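Local atomic coordinates of N-(5'-phosphoribosyl)anthranilate isomerase (Thermococcus kodakarensis, PDB entry 5LHF), a protein that catalyses the isomerisation of N-(5-phospho-beta-D-ribosyl)anthranilate to 1-(2-carboxyphenylamino)-1-deoxy-D-ribulose 5-phosphate, the third step of tryptophan synthesis from chorismate. Residues A[38-41]-A[42-45]; A[62-65]-A[66-70]. All blocks are in the same frame, centred on the assembly; numbering follows the deposited sequence.

Contact 1 of 2, residues A[38-41]-A[42-45]; sequences KVPL and KTAA
Pro40 is the N-cap of helix 41-50, and Thr43, three residues on, faces it across the first turn. The carbonyl oxygen Pro40 O accepts Ala44 N at 3.0 Å with an N-H...O angle of 165°, the first of the helical i to i+4 bonds. The next follows at once, Ala45 N to Leu41 O at 2.8 Å. A proline is tolerated here, probably because the N-H of an N-cap residue takes no part in the helix's bonding and proline has none to satisfy. Its ring lies beside the threonine: Pro40 CD meets Thr43 OG1 at 3.7 Å. With its OG1 anti to the carbonyl carbon and beside the backbone N (chi1 -58°), Thr43 turns its hydroxyl to that ring and its methyl to Val39, where CG2 comes 4.0 Å from Val39 CB. The same hydroxyl oxygen is a ligand of a bound sodium ion. On the inward side, Val39 CG2 touches Ala44 CB at 3.9 Å. Both residues also pack on Val29 of strand 26-30, and the small alanine is consistent with a helix lying close against the barrel wall. Leu41 reaches instead to helix 64-74. The arrangement is a helix N-terminus with proline at the N-cap position, where a beta-alpha loop of a TIM barrel ends.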
loop_
_atom_site.group_PDB
_atom_site.type_symbol
_atom_site.label_atom_id
_atom_site.label_comp_id
_atom_site.label_asym_id
_atom_site.label_seq_id
_atom_site.Cartn_x
_atom_site.Cartn_y
_atom_site.Cartn_z
ATOM N N LYS A 38 -12.917 2.138 5.427
ATOM C CA LYS A 38 -13.328 3.439 4.919
ATOM C C LYS A 38 -13.800 4.328 6.071
ATOM O O LYS A 38 -14.475 3.857 6.996
ATOM C CB LYS A 38 -14.437 3.257 3.880
ATOM C CG LYS A 38 -14.931 4.540 3.234
ATOM C CD LYS A 38 -16.093 4.235 2.288
ATOM C CE LYS A 38 -17.379 4.861 2.787
ATOM N NZ LYS A 38 -17.672 6.162 2.135
ATOM N N VAL A 39 -13.388 5.585 6.042
ATOM C CA VAL A 39 -13.863 6.622 6.954
ATOM C C VAL A 39 -14.310 7.815 6.123
ATOM O O VAL A 39 -13.844 7.990 4.969
ATOM C CB VAL A 39 -12.782 7.033 7.987
ATOM C CG1 VAL A 39 -12.334 5.851 8.854
ATOM C CG2 VAL A 39 -11.589 7.740 7.302
ATOM N N PRO A 40 -15.201 8.655 6.657
ATOM C CA PRO A 40 -15.526 9.909 5.958
ATOM C C PRO A 40 -14.317 10.840 5.813
ATOM O O PRO A 40 -13.378 10.789 6.610
ATOM C CB PRO A 40 -16.616 10.538 6.836
ATOM C CG PRO A 40 -17.041 9.453 7.786
ATOM C CD PRO A 40 -15.913 8.509 7.926
ATOM N N LEU A 41 -14.379 11.697 4.789
ATOM C CA LEU A 41 -13.275 12.641 4.525
ATOM C C LEU A 41 -12.929 13.475 5.748
ATOM O O LEU A 41 -11.754 13.731 6.005
ATOM C CB LEU A 41 -13.623 13.559 3.348
ATOM C CG LEU A 41 -13.559 13.000 1.930
ATOM C CD1 LEU A 41 -13.778 14.110 0.903
ATOM C CD2 LEU A 41 -12.254 12.294 1.665
ATOM N N LYS A 42 -13.938 13.957 6.496
ATOM C CA LYS A 42 -13.599 14.762 7.666
ATOM C C LYS A 42 -12.811 13.944 8.685
ATOM O O LYS A 42 -11.888 14.461 9.336
ATOM C CB LYS A 42 -14.867 15.327 8.311
ATOM C CG LYS A 42 -14.563 16.239 9.463
ATOM C CD LYS A 42 -15.758 16.413 10.365
ATOM C CE LYS A 42 -15.856 17.835 10.824
ATOM N NZ LYS A 42 -15.041 18.091 11.998
ATOM N N THR A 43 -13.182 12.677 8.863
ATOM C CA THR A 43 -12.452 11.836 9.805
ATOM C C THR A 43 -11.025 11.613 9.327
ATOM O O THR A 43 -10.079 11.680 10.121
ATOM C CB THR A 43 -13.177 10.498 9.995
ATOM O OG1 THR A 43 -14.509 10.738 10.468
ATOM C CG2 THR A 43 -12.441 9.629 10.997
ATOM N N ALA A 44 -10.853 11.366 8.023
ATOM C CA ALA A 44 -9.508 11.230 7.466
ATOM C C ALA A 44 -8.716 12.523 7.619
ATOM O O ALA A 44 -7.512 12.497 7.897
ATOM C CB ALA A 44 -9.586 10.833 5.991
ATOM N N ALA A 45 -9.372 13.670 7.423
ATOM C CA ALA A 45 -8.678 14.943 7.580
ATOM C C ALA A 45 -8.119 15.100 8.993
ATOM O O ALA A 45 -7.030 15.657 9.187
ATOM C CB ALA A 45 -9.628 16.089 7.229
#

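Contact 2 of 2, residues A[62-65]-A[66-70]; sequences KTFP and EWANA
The Phe64 ring meets Ala68 obliquely, CE1 standing 4.0 Å from Ala68 CB one helical turn on, while Arg92 makes a cation-pi contact with the ring. The indole of Trp67 receives Thr63 O at its edge, near the ring plane and 3.6 Å from CD1; its NE1 bonds to Met61 O, which satisfies the polar atom of this buried ring. The third flat group, the carboxylate of Glu66, reaches back to the N-cap Thr63. Its CG lies beside the backbone N (chi1 -67°) and the chain then runs extended, which brings OE1 within 2.8 Å of Thr63 OG1, the hydroxyl donating to the anti lone pair. Thr63 N adds a weak bond to that oxygen at 3.3 Å, while OE2 receives a bond from a water that accepts Lys62 N. With an alanine here, the Thr63 hydroxyl would probably lose its acceptor and the water its carboxylate anchor. The negative charge, near the helix start, is likely to be favoured by the helix dipole. Trp67 N bonds to Thr63 O at 3.2 Å. The weak Thr63 N to Glu66 OE1 bond is one half of a capping box, N-cap to N3; beside it, the threonine hydroxyl donates to the same carboxylate.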
loop_
_atom_site.group_PDB
_atom_site.type_symbol
_atom_site.label_atom_id
_atom_site.label_comp_id
_atom_site.label_asym_id
_atom_site.label_seq_id
_atom_site.Cartn_x
_atom_site.Cartn_y
_atom_site.Cartn_z
ATOM N N LYS A 62 -11.313 6.926 -9.205
ATOM C CA LYS A 62 -10.875 6.706 -10.576
ATOM C C LYS A 62 -10.528 7.984 -11.332
ATOM O O LYS A 62 -9.723 7.925 -12.268
ATOM C CB LYS A 62 -11.963 5.949 -11.355
ATOM C CG LYS A 62 -12.435 4.661 -10.686
ATOM C CD LYS A 62 -13.489 3.935 -11.516
ATOM C CE LYS A 62 -12.926 3.480 -12.856
ATOM N NZ LYS A 62 -11.795 2.519 -12.714
ATOM N N THR A 63 -11.091 9.130 -10.948
ATOM C CA THR A 63 -11.018 10.334 -11.762
ATOM C C THR A 63 -10.313 11.469 -11.029
ATOM O O THR A 63 -10.300 11.533 -9.796
ATOM C CB THR A 63 -12.420 10.805 -12.204
ATOM O OG1 THR A 63 -13.103 11.443 -11.112
ATOM C CG2 THR A 63 -13.245 9.640 -12.690
ATOM N N PHE A 64 -9.723 12.369 -11.815
ATOM C CA PHE A 64 -9.035 13.517 -11.231
ATOM C C PHE A 64 -9.937 14.352 -10.323
ATOM O O PHE A 64 -9.500 14.713 -9.217
ATOM C CB PHE A 64 -8.434 14.374 -12.349
ATOM C CG PHE A 64 -7.762 15.624 -11.851
ATOM C CD1 PHE A 64 -8.474 16.811 -11.725
ATOM C CD2 PHE A 64 -6.419 15.610 -11.519
ATOM C CE1 PHE A 64 -7.864 17.958 -11.268
ATOM C CE2 PHE A 64 -5.799 16.744 -11.055
ATOM C CZ PHE A 64 -6.526 17.928 -10.929
ATOM N N PRO A 65 -11.166 14.707 -10.705
ATOM C CA PRO A 65 -11.948 15.599 -9.825
ATOM C C PRO A 65 -12.253 14.987 -8.471
ATOM O O PRO A 65 -12.294 15.699 -7.465
ATOM C CB PRO A 65 -13.230 15.853 -10.636
ATOM C CG PRO A 65 -12.839 15.603 -12.037
ATOM C CD PRO A 65 -11.835 14.496 -11.997
ATOM N N GLU A 66 -12.511 13.682 -8.434
ATOM C CA GLU A 66 -12.673 12.980 -7.168
ATOM C C GLU A 66 -11.426 13.112 -6.300
ATOM O O GLU A 66 -11.503 13.476 -5.119
ATOM C CB GLU A 66 -12.977 11.516 -7.450
ATOM C CG GLU A 66 -14.317 11.290 -8.104
ATOM C CD GLU A 66 -14.545 9.838 -8.423
ATOM O OE1 GLU A 66 -14.023 9.364 -9.457
ATOM O OE2 GLU A 66 -15.224 9.169 -7.622
ATOM N N TRP A 67 -10.264 12.807 -6.865
ATOM C CA TRP A 67 -9.033 12.927 -6.085
ATOM C C TRP A 67 -8.778 14.361 -5.655
ATOM O O TRP A 67 -8.385 14.606 -4.510
ATOM C CB TRP A 67 -7.846 12.394 -6.885
ATOM C CG TRP A 67 -7.667 10.945 -6.694
ATOM C CD1 TRP A 67 -8.009 9.944 -7.574
ATOM C CD2 TRP A 67 -7.099 10.293 -5.544
ATOM N NE1 TRP A 67 -7.675 8.716 -7.036
ATOM C CE2 TRP A 67 -7.130 8.904 -5.791
ATOM C CE3 TRP A 67 -6.569 10.752 -4.332
ATOM C CZ2 TRP A 67 -6.644 7.969 -4.871
ATOM C CZ3 TRP A 67 -6.109 9.825 -3.413
ATOM C CH2 TRP A 67 -6.138 8.447 -3.694
ATOM N N ALA A 68 -8.966 15.320 -6.568
ATOM C CA ALA A 68 -8.714 16.717 -6.239
ATOM C C ALA A 68 -9.585 17.178 -5.081
ATOM O O ALA A 68 -9.113 17.867 -4.170
ATOM C CB ALA A 68 -8.959 17.597 -7.470
ATOM N N ASN A 69 -10.871 16.830 -5.111
ATOM C CA ASN A 69 -11.740 17.181 -3.996
ATOM C C ASN A 69 -11.233 16.579 -2.690
ATOM O O ASN A 69 -11.225 17.244 -1.645
ATOM C CB ASN A 69 -13.168 16.699 -4.257
ATOM C CG ASN A 69 -14.069 16.941 -3.060
ATOM O OD1 ASN A 69 -14.410 18.092 -2.758
ATOM N ND2 ASN A 69 -14.426 15.868 -2.342
ATOM N N ALA A 70 -10.818 15.315 -2.723
ATOM C CA ALA A 70 -10.415 14.667 -1.481
ATOM C C ALA A 70 -9.108 15.250 -0.957
ATOM O O ALA A 70 -8.927 15.376 0.257
ATOM C CB ALA A 70 -10.306 13.155 -1.686
HETATM O O HOH W 1 -14.427 6.278 -8.420
#

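Contacts 1 and 2 hold the starts of two successive helices of the eight-stranded parallel barrel, and their centres are about 15 Å apart. Along the chain contact 1 closes first, at the head of helix 41-50; strand 55-59 then forms the next stave of the barrel wall before contact 2 opens helix 64-74, which leads on to strand 78-81. The two helices lie next to each other outside the barrel and the contacts touch directly: Leu41 CD1 packs 3.7 Å from Asn69 ND2, and Leu41 CD2 comes 4.0 Å from Ala70 CB. Leucine at the first turn of one helix thus joins it to the second turn of the next, linking consecutive beta-alpha units of the TIM barrel.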